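Local coordinates for clavulanic acid biosynthesis oligopeptide binding protein 2 (Streptomyces clavuligerus, PDB 2WOL), which probably binds oligopeptides as a solute-binding protein of the clavulanic acid biosynthetic pathway, at residues W17-G22 with H533-W538; E268-L273 with P537-V542; N481-D486 with H520-P525. All blocks are in the same frame, centred on the assembly; numbering follows the deposited sequence.

Interaction 1. Residues W17-G22 with H533-W538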
loop_
_atom_site.group_PDB
_atom_site.type_symbol
_atom_site.label_atom_id
_atom_site.label_comp_id
_atom_site.label_asym_id
_atom_site.label_seq_id
_atom_site.Cartn_x
_atom_site.Cartn_y
_atom_site.Cartn_z
ATOM N N TRP A 17 -9.778 -23.923 -0.219
ATOM C CA TRP A 17 -8.948 -23.030 0.586
ATOM C C TRP A 17 -7.739 -22.533 -0.210
ATOM O O TRP A 17 -7.019 -23.330 -0.817
ATOM C CB TRP A 17 -8.483 -23.782 1.836
ATOM C CG TRP A 17 -7.589 -23.012 2.755
ATOM C CD1 TRP A 17 -6.230 -23.063 2.804
ATOM C CD2 TRP A 17 -7.994 -22.093 3.778
ATOM N NE1 TRP A 17 -5.758 -22.225 3.787
ATOM C CE2 TRP A 17 -6.821 -21.619 4.403
ATOM C CE3 TRP A 17 -9.238 -21.623 4.225
ATOM C CZ2 TRP A 17 -6.851 -20.692 5.455
ATOM C CZ3 TRP A 17 -9.271 -20.703 5.272
ATOM C CH2 TRP A 17 -8.081 -20.247 5.873
ATOM N N ASP A 18 -7.544 -21.210 -0.214
ATOM C CA ASP A 18 -6.403 -20.557 -0.873
ATOM C C ASP A 18 -6.341 -20.701 -2.401
ATOM O O ASP A 18 -5.312 -20.381 -3.005
ATOM C CB ASP A 18 -5.063 -21.007 -0.257
ATOM C CG ASP A 18 -4.568 -20.074 0.837
ATOM O OD1 ASP A 18 -5.255 -19.085 1.170
ATOM O OD2 ASP A 18 -3.465 -20.330 1.368
ATOM N N ALA A 19 -7.431 -21.149 -3.024
ATOM C CA ALA A 19 -7.449 -21.363 -4.474
ATOM C C ALA A 19 -7.182 -20.082 -5.273
ATOM O O ALA A 19 -6.693 -20.139 -6.406
ATOM C CB ALA A 19 -8.758 -22.003 -4.904
ATOM N N GLY A 20 -7.512 -18.937 -4.676
ATOM C CA GLY A 20 -7.307 -17.632 -5.314
ATOM C C GLY A 20 -5.973 -16.976 -4.997
ATOM O O GLY A 20 -5.747 -15.820 -5.364
ATOM N N VAL A 21 -5.102 -17.699 -4.298
ATOM C CA VAL A 21 -3.777 -17.194 -3.940
ATOM C C VAL A 21 -2.751 -17.817 -4.875
ATOM O O VAL A 21 -2.459 -19.010 -4.779
ATOM C CB VAL A 21 -3.420 -17.503 -2.457
ATOM C CG1 VAL A 21 -2.034 -16.960 -2.101
ATOM C CG2 VAL A 21 -4.469 -16.930 -1.517
ATOM N N GLY A 22 -2.221 -17.011 -5.791
ATOM C CA GLY A 22 -1.260 -17.498 -6.783
ATOM C C GLY A 22 -1.910 -18.153 -7.987
ATOM O O GLY A 22 -1.218 -18.646 -8.882
ATOM N N HIS A 533 -9.969 -13.373 2.954
ATOM C CA HIS A 533 -10.974 -12.893 2.007
ATOM C C HIS A 533 -11.970 -13.998 1.700
ATOM O O HIS A 533 -11.576 -15.152 1.531
ATOM C CB HIS A 533 -10.336 -12.466 0.685
ATOM C CG HIS A 533 -9.354 -11.341 0.797
ATOM N ND1 HIS A 533 -9.629 -10.161 1.459
ATOM C CD2 HIS A 533 -8.111 -11.200 0.276
ATOM C CE1 HIS A 533 -8.586 -9.354 1.362
ATOM N NE2 HIS A 533 -7.654 -9.960 0.647
ATOM N N PHE A 534 -13.248 -13.632 1.604
ATOM C CA PHE A 534 -14.318 -14.570 1.249
ATOM C C PHE A 534 -14.815 -14.271 -0.165
ATOM O O PHE A 534 -15.104 -13.125 -0.499
ATOM C CB PHE A 534 -15.472 -14.466 2.258
ATOM C CG PHE A 534 -16.527 -15.530 2.093
ATOM C CD1 PHE A 534 -16.410 -16.748 2.762
ATOM C CD2 PHE A 534 -17.642 -15.315 1.281
ATOM C CE1 PHE A 534 -17.379 -17.739 2.615
ATOM C CE2 PHE A 534 -18.624 -16.312 1.129
ATOM C CZ PHE A 534 -18.482 -17.519 1.804
ATOM N N ARG A 535 -14.897 -15.304 -0.996
ATOM C CA ARG A 535 -15.368 -15.152 -2.374
ATOM C C ARG A 535 -16.596 -16.015 -2.604
ATOM O O ARG A 535 -16.562 -17.231 -2.393
ATOM C CB ARG A 535 -14.275 -15.534 -3.384
ATOM C CG ARG A 535 -13.500 -16.792 -3.008
ATOM C CD ARG A 535 -12.623 -17.343 -4.131
ATOM N NE ARG A 535 -11.539 -18.101 -3.516
ATOM C CZ ARG A 535 -11.634 -19.366 -3.114
ATOM N NH1 ARG A 535 -12.749 -20.063 -3.321
ATOM N NH2 ARG A 535 -10.599 -19.937 -2.511
ATOM N N ASN A 536 -17.686 -15.397 -3.040
ATOM C CA ASN A 536 -18.860 -16.179 -3.399
ATOM C C ASN A 536 -18.617 -16.981 -4.678
ATOM O O ASN A 536 -17.920 -16.510 -5.578
ATOM C CB ASN A 536 -20.096 -15.294 -3.468
ATOM C CG ASN A 536 -20.727 -15.100 -2.104
ATOM O OD1 ASN A 536 -21.081 -16.073 -1.436
ATOM N ND2 ASN A 536 -20.846 -13.850 -1.668
ATOM N N PRO A 537 -19.149 -18.218 -4.742
ATOM C CA PRO A 537 -18.754 -19.147 -5.817
ATOM C C PRO A 537 -19.198 -18.785 -7.247
ATOM O O PRO A 537 -18.646 -19.324 -8.216
ATOM C CB PRO A 537 -19.359 -20.484 -5.364
ATOM C CG PRO A 537 -20.505 -20.108 -4.479
ATOM C CD PRO A 537 -20.088 -18.838 -3.787
ATOM N N TRP A 538 -20.175 -17.888 -7.372
ATOM C CA TRP A 538 -20.677 -17.460 -8.686
ATOM C C TRP A 538 -19.905 -16.289 -9.290
ATOM O O TRP A 538 -20.218 -15.838 -10.391
ATOM C CB TRP A 538 -22.160 -17.103 -8.614
ATOM C CG TRP A 538 -22.472 -16.077 -7.578
ATOM C CD1 TRP A 538 -22.401 -14.717 -7.710
ATOM C CD2 TRP A 538 -22.908 -16.330 -6.240
ATOM N NE1 TRP A 538 -22.769 -14.110 -6.530
ATOM C CE2 TRP A 538 -23.085 -15.078 -5.613
ATOM C CE3 TRP A 538 -23.171 -17.498 -5.511
ATOM C CZ2 TRP A 538 -23.513 -14.960 -4.288
ATOM C CZ3 TRP A 538 -23.600 -17.379 -4.197
ATOM C CH2 TRP A 538 -23.761 -16.118 -3.599
#
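R535 reaches from just past the end of strand 523-534 to the backbone of A19 in the N-terminal loop. Close packing is confined to one atom of the arginine. R535 NH2 lies 3.4 Å from A19 N, and since both are donors this is contact without a bond. A19 CB touches the same R535 NH2 at 3.7 Å. G20 N is also near, 3.9 Å from R535 NH2. Like A19 N, it stands oblique to the guanidinium, while D18 N approaches the edge at 4.0 Å from R535 NH2. CG of R535 sits between the backbone N and the carbonyl carbon (chi1 42°). From there the chain runs extended to NE and carries the guanidinium to the loop.

Partners from other parts of the chain hold the group. NE forms a salt bridge with D297, NH1 bonds to S294 O and NH2 to G16 O. The other carboxylate oxygen of D297 accepts G20 N, so this one aspartate grips both sides of the contact.

The loose side is formed by W17 and D18, which are partly exposed and whose CB atoms point away from the other segment. The D18 carboxylate bonds to N298 N instead; D18 OD1 is 6.5 Å from R535 NH2.

The loop is shaped by a type I beta turn from D18 to V21, closed by V21 N to D18 O at 3.0 Å. The contact thus sets a beta turn of the N-terminal loop against the end of a long strand that probably serves as one of the interlobe connections of the two-lobed solute-binding protein fold.

Interaction 2. Residues E268-L273 with P537-V542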
loop_
_atom_site.group_PDB
_atom_site.type_symbol
_atom_site.label_atom_id
_atom_site.label_comp_id
_atom_site.label_asym_id
_atom_site.label_seq_id
_atom_site.Cartn_x
_atom_site.Cartn_y
_atom_site.Cartn_z
ATOM N N GLU A 268 -25.777 -11.900 -0.263
ATOM C CA GLU A 268 -26.449 -10.638 -0.602
ATOM C C GLU A 268 -25.508 -9.679 -1.328
ATOM O O GLU A 268 -25.947 -8.804 -2.083
ATOM C CB GLU A 268 -27.027 -9.985 0.654
ATOM C CG GLU A 268 -28.176 -10.774 1.289
ATOM C CD GLU A 268 -28.462 -10.368 2.726
ATOM O OE1 GLU A 268 -28.427 -9.159 3.038
ATOM O OE2 GLU A 268 -28.735 -11.264 3.547
ATOM N N PHE A 269 -24.215 -9.852 -1.084
ATOM C CA PHE A 269 -23.174 -9.150 -1.824
ATOM C C PHE A 269 -22.208 -10.184 -2.367
ATOM O O PHE A 269 -22.053 -11.255 -1.786
ATOM C CB PHE A 269 -22.455 -8.142 -0.928
ATOM C CG PHE A 269 -23.381 -7.164 -0.279
ATOM C CD1 PHE A 269 -23.732 -7.303 1.057
ATOM C CD2 PHE A 269 -23.941 -6.122 -1.018
ATOM C CE1 PHE A 269 -24.610 -6.407 1.654
ATOM C CE2 PHE A 269 -24.816 -5.223 -0.429
ATOM C CZ PHE A 269 -25.153 -5.366 0.911
ATOM N N ASP A 270 -21.567 -9.861 -3.482
ATOM C CA ASP A 270 -20.683 -10.809 -4.141
ATOM C C ASP A 270 -19.302 -10.837 -3.504
ATOM O O ASP A 270 -18.769 -11.909 -3.211
ATOM C CB ASP A 270 -20.574 -10.479 -5.630
ATOM C CG ASP A 270 -21.911 -10.564 -6.345
ATOM O OD1 ASP A 270 -22.751 -11.408 -5.957
ATOM O OD2 ASP A 270 -22.119 -9.796 -7.304
ATOM N N ILE A 271 -18.741 -9.646 -3.296
ATOM C CA ILE A 271 -17.365 -9.456 -2.848
ATOM C C ILE A 271 -17.266 -8.202 -1.981
ATOM O O ILE A 271 -17.935 -7.203 -2.249
ATOM C CB ILE A 271 -16.398 -9.306 -4.066
ATOM C CG1 ILE A 271 -16.380 -10.578 -4.932
ATOM C CG2 ILE A 271 -14.975 -8.909 -3.624
ATOM C CD1 ILE A 271 -15.703 -11.793 -4.296
ATOM N N ASN A 272 -16.434 -8.273 -0.943
ATOM C CA ASN A 272 -16.075 -7.101 -0.148
ATOM C C ASN A 272 -14.975 -6.317 -0.872
ATOM O O ASN A 272 -13.826 -6.760 -0.935
ATOM C CB ASN A 272 -15.616 -7.549 1.244
ATOM C CG ASN A 272 -15.103 -6.404 2.100
ATOM O OD1 ASN A 272 -14.949 -5.276 1.636
ATOM N ND2 ASN A 272 -14.833 -6.699 3.364
ATOM N N LEU A 273 -15.335 -5.155 -1.415
ATOM C CA LEU A 273 -14.389 -4.304 -2.140
ATOM C C LEU A 273 -13.327 -3.701 -1.227
ATOM O O LEU A 273 -12.151 -3.641 -1.585
ATOM C CB LEU A 273 -15.126 -3.181 -2.882
ATOM C CG LEU A 273 -14.270 -2.042 -3.453
ATOM C CD1 LEU A 273 -13.315 -2.536 -4.533
ATOM C CD2 LEU A 273 -15.147 -0.915 -3.980
ATOM N N PRO A 537 -19.149 -18.218 -4.742
ATOM C CA PRO A 537 -18.754 -19.147 -5.817
ATOM C C PRO A 537 -19.198 -18.785 -7.247
ATOM O O PRO A 537 -18.646 -19.324 -8.216
ATOM C CB PRO A 537 -19.359 -20.484 -5.364
ATOM C CG PRO A 537 -20.505 -20.108 -4.479
ATOM C CD PRO A 537 -20.088 -18.838 -3.787
ATOM N N TRP A 538 -20.175 -17.888 -7.372
ATOM C CA TRP A 538 -20.677 -17.460 -8.686
ATOM C C TRP A 538 -19.905 -16.289 -9.290
ATOM O O TRP A 538 -20.218 -15.838 -10.391
ATOM C CB TRP A 538 -22.160 -17.103 -8.614
ATOM C CG TRP A 538 -22.472 -16.077 -7.578
ATOM C CD1 TRP A 538 -22.401 -14.717 -7.710
ATOM C CD2 TRP A 538 -22.908 -16.330 -6.240
ATOM N NE1 TRP A 538 -22.769 -14.110 -6.530
ATOM C CE2 TRP A 538 -23.085 -15.078 -5.613
ATOM C CE3 TRP A 538 -23.171 -17.498 -5.511
ATOM C CZ2 TRP A 538 -23.513 -14.960 -4.288
ATOM C CZ3 TRP A 538 -23.600 -17.379 -4.197
ATOM C CH2 TRP A 538 -23.761 -16.118 -3.599
ATOM N N VAL A 539 -18.911 -15.788 -8.565
ATOM C CA VAL A 539 -18.038 -14.751 -9.101
ATOM C C VAL A 539 -16.933 -15.422 -9.905
ATOM O O VAL A 539 -16.299 -16.371 -9.439
ATOM C CB VAL A 539 -17.448 -13.854 -7.987
ATOM C CG1 VAL A 539 -16.695 -12.676 -8.588
ATOM C CG2 VAL A 539 -18.567 -13.344 -7.070
ATOM N N THR A 540 -16.722 -14.939 -11.124
ATOM C CA THR A 540 -15.737 -15.529 -12.016
ATOM C C THR A 540 -14.428 -14.741 -11.997
ATOM O O THR A 540 -14.427 -13.534 -11.742
ATOM C CB THR A 540 -16.265 -15.618 -13.464
ATOM O OG1 THR A 540 -16.549 -14.306 -13.954
ATOM C CG2 THR A 540 -17.537 -16.461 -13.525
ATOM N N ASN A 541 -13.319 -15.430 -12.262
ATOM C CA ASN A 541 -11.992 -14.818 -12.349
ATOM C C ASN A 541 -11.554 -14.119 -11.069
ATOM O O ASN A 541 -11.054 -12.988 -11.104
ATOM C CB ASN A 541 -11.900 -13.856 -13.535
ATOM C CG ASN A 541 -12.435 -14.459 -14.812
ATOM O OD1 ASN A 541 -11.871 -15.408 -15.350
ATOM N ND2 ASN A 541 -13.545 -13.921 -15.297
ATOM N N VAL A 542 -11.728 -14.806 -9.945
ATOM C CA VAL A 542 -11.306 -14.278 -8.653
ATOM C C VAL A 542 -9.864 -14.670 -8.358
ATOM O O VAL A 542 -9.515 -15.852 -8.387
ATOM C CB VAL A 542 -12.215 -14.766 -7.505
ATOM C CG1 VAL A 542 -11.764 -14.162 -6.177
ATOM C CG2 VAL A 542 -13.662 -14.403 -7.772
#
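W538 and D270 meet through their first torsions. In W538, CG lies between the backbone N and the carbonyl carbon (chi1 55°), which swings the indole toward the other segment. In D270, CG is beside the backbone N and anti to the carbonyl carbon, and this brings OD1 to the indole edge. NE1 of W538 donates to D270 OD1 at 2.8 Å, and the bond is nearly straight (174°). The oxygen lies in the indole plane. The N-H, however, arrives from well above the carboxylate plane, and the two planes are 79° apart. The other oxygen, OD2, accepts R36 N, so both oxygens of this buried carboxylate are bonded, which should limit its rotation.

Next to the polar pair is an apolar step. V539 points at the other segment, and its CG2 branch does the touching. V539 CG2 rests 3.8 Å from D270 CB and 4.1 Å from I271 CG1. The valine methyl therefore packs on the base of the same aspartate that binds the tryptophan.

Further on, N541 and V542 both face V25 in a G1 beta bulge. Strand 539-540 pairs antiparallel with strand 557-558. Strand 271-272 is an outermost strand of the five-stranded mixed sheet and runs parallel to strand 34-39. D270 and I271 also pack on L35 and L37 of that strand, while F269 and N272 reach back to helix 257-265.

Interaction 3. Residues N481-D486 with H520-P525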
loop_
_atom_site.group_PDB
_atom_site.type_symbol
_atom_site.label_atom_id
_atom_site.label_comp_id
_atom_site.label_asym_id
_atom_site.label_seq_id
_atom_site.Cartn_x
_atom_site.Cartn_y
_atom_site.Cartn_z
ATOM N N ASN A 481 9.161 7.606 8.498
ATOM C CA ASN A 481 10.478 7.347 9.053
ATOM C C ASN A 481 10.423 7.739 10.526
ATOM O O ASN A 481 10.894 8.809 10.931
ATOM C CB ASN A 481 11.552 8.127 8.284
ATOM C CG ASN A 481 12.967 7.791 8.737
ATOM O OD1 ASN A 481 13.177 7.246 9.821
ATOM N ND2 ASN A 481 13.950 8.125 7.900
ATOM N N LEU A 482 9.837 6.857 11.328
ATOM C CA LEU A 482 9.528 7.180 12.720
ATOM C C LEU A 482 10.766 7.392 13.596
ATOM O O LEU A 482 10.790 8.326 14.402
ATOM C CB LEU A 482 8.561 6.153 13.332
ATOM C CG LEU A 482 7.212 5.970 12.622
ATOM C CD1 LEU A 482 6.349 4.943 13.344
ATOM C CD2 LEU A 482 6.458 7.291 12.450
ATOM N N PRO A 483 11.800 6.542 13.443
ATOM C CA PRO A 483 13.047 6.814 14.163
ATOM C C PRO A 483 13.789 8.049 13.655
ATOM O O PRO A 483 14.770 8.470 14.274
ATOM C CB PRO A 483 13.896 5.568 13.874
ATOM C CG PRO A 483 12.915 4.519 13.439
ATOM C CD PRO A 483 11.883 5.283 12.680
ATOM N N GLU A 484 13.338 8.609 12.533
ATOM C CA GLU A 484 14.047 9.703 11.854
ATOM C C GLU A 484 15.507 9.324 11.585
ATOM O O GLU A 484 16.434 10.105 11.829
ATOM C CB GLU A 484 13.921 11.020 12.637
ATOM C CG GLU A 484 12.474 11.481 12.784
ATOM C CD GLU A 484 12.292 12.663 13.722
ATOM O OE1 GLU A 484 13.220 13.498 13.837
ATOM O OE2 GLU A 484 11.205 12.758 14.333
ATOM N N LEU A 485 15.695 8.099 11.102
ATOM C CA LEU A 485 17.007 7.623 10.705
ATOM C C LEU A 485 17.502 8.463 9.541
ATOM O O LEU A 485 16.794 8.643 8.550
ATOM C CB LEU A 485 16.955 6.143 10.313
ATOM C CG LEU A 485 18.308 5.446 10.127
ATOM C CD1 LEU A 485 19.025 5.293 11.459
ATOM C CD2 LEU A 485 18.141 4.088 9.453
ATOM N N ASP A 486 18.714 8.987 9.685
ATOM C CA ASP A 486 19.350 9.770 8.635
ATOM C C ASP A 486 20.818 9.368 8.545
ATOM O O ASP A 486 21.721 10.157 8.841
ATOM C CB ASP A 486 19.183 11.267 8.919
ATOM C CG ASP A 486 19.528 12.140 7.724
ATOM O OD1 ASP A 486 19.731 11.613 6.606
ATOM O OD2 ASP A 486 19.591 13.376 7.913
ATOM N N HIS A 520 21.177 -0.856 13.133
ATOM C CA HIS A 520 20.737 0.311 13.910
ATOM C C HIS A 520 19.723 -0.052 14.996
ATOM O O HIS A 520 19.607 0.654 15.998
ATOM C CB HIS A 520 20.128 1.379 13.001
ATOM C CG HIS A 520 21.141 2.209 12.277
ATOM N ND1 HIS A 520 21.905 3.169 12.907
ATOM C CD2 HIS A 520 21.500 2.238 10.972
ATOM C CE1 HIS A 520 22.699 3.746 12.022
ATOM N NE2 HIS A 520 22.473 3.199 10.841
ATOM N N ALA A 521 18.978 -1.139 14.769
ATOM C CA ALA A 521 17.994 -1.668 15.728
ATOM C C ALA A 521 16.818 -0.717 16.024
ATOM O O ALA A 521 16.128 -0.859 17.036
ATOM C CB ALA A 521 18.685 -2.135 17.027
ATOM N N VAL A 522 16.585 0.235 15.123
ATOM C CA VAL A 522 15.497 1.204 15.291
ATOM C C VAL A 522 14.116 0.641 14.941
ATOM O O VAL A 522 13.102 1.183 15.375
ATOM C CB VAL A 522 15.750 2.521 14.514
ATOM C CG1 VAL A 522 16.894 3.311 15.151
ATOM C CG2 VAL A 522 16.037 2.248 13.041
ATOM N N LEU A 523 14.083 -0.448 14.172
ATOM C CA LEU A 523 12.821 -1.102 13.817
ATOM C C LEU A 523 12.810 -2.544 14.306
ATOM O O LEU A 523 13.722 -3.314 13.995
ATOM C CB LEU A 523 12.586 -1.065 12.301
ATOM C CG LEU A 523 12.550 0.308 11.611
ATOM C CD1 LEU A 523 12.292 0.154 10.121
ATOM C CD2 LEU A 523 11.505 1.219 12.242
ATOM N N LEU A 524 11.777 -2.884 15.074
ATOM C CA LEU A 524 11.548 -4.243 15.551
ATOM C C LEU A 524 10.411 -4.867 14.741
ATOM O O LEU A 524 9.241 -4.540 14.956
ATOM C CB LEU A 524 11.207 -4.241 17.047
ATOM C CG LEU A 524 10.637 -5.513 17.691
ATOM C CD1 LEU A 524 11.561 -6.725 17.522
ATOM C CD2 LEU A 524 10.354 -5.270 19.165
ATOM N N PRO A 525 10.755 -5.764 13.799
ATOM C CA PRO A 525 9.748 -6.430 12.979
ATOM C C PRO A 525 8.967 -7.423 13.823
ATOM O O PRO A 525 9.558 -8.141 14.632
ATOM C CB PRO A 525 10.570 -7.179 11.920
ATOM C CG PRO A 525 11.988 -6.810 12.133
ATOM C CD PRO A 525 12.122 -6.210 13.482
#
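P483 packs its ring on V522 and L523. P483 CB lies 3.6 Å from V522 CB. The next atom, P483 CG, is just as close to V522 CB, at 3.6 Å, and also meets L523 CD2 at 3.8 Å. Where the ring turns back toward the backbone, P483 CD keeps 4.1 Å from L523 CD2. The proline thus wedges against the start of strand 523-534, crossing the L523 side chain at about a right angle.

P483 belongs to a type I beta turn, closed by the E484 N to N481 O backbone bond. The N481 amide clasps L485, the residue after the turn: N481 OD1 takes L485 N at 3.0 Å, and N481 ND2 gives to L485 O at 3.0 Å. Two helices, 488-499 and 503-520, fill most of the chain between the segments, so the contact brings the loop entering this helical pair against the end of its second helix.

There L485 lies over one face of the H520 ring. With its CG anti to the backbone N (chi1 -169°), L485 CD1 stands 3.8 Å over the ring centroid of H520, 7° off the normal, a CH-pi contact. L485 CD2 reaches the rim at H520 CD2, 4.1 Å away. NE2 of H520 bonds to D487, which probably helps hold the ring under the leucine.

Interactions 1 and 2 are neighbours, with centres about 9 Å apart, and share P537 and W538. N536 of interaction 1 probably bonds to D270 O of interaction 2, and R535 packs on I271 and V542. Interaction 3 lies on the opposite side of the chain's centre, about 37 Å from interaction 1 between centres. Strand 523-534 still joins them: it begins in interaction 3 and ends in interaction 1. Interactions 2 and 3 are buried, whereas interaction 1 is only partly so. Chemistry follows place. Interaction 1 relies on charged and polar partners outside it, interaction 2 mixes one buried hydrogen bond with apolar contact, and interaction 3 is apolar and CH-pi across its segments.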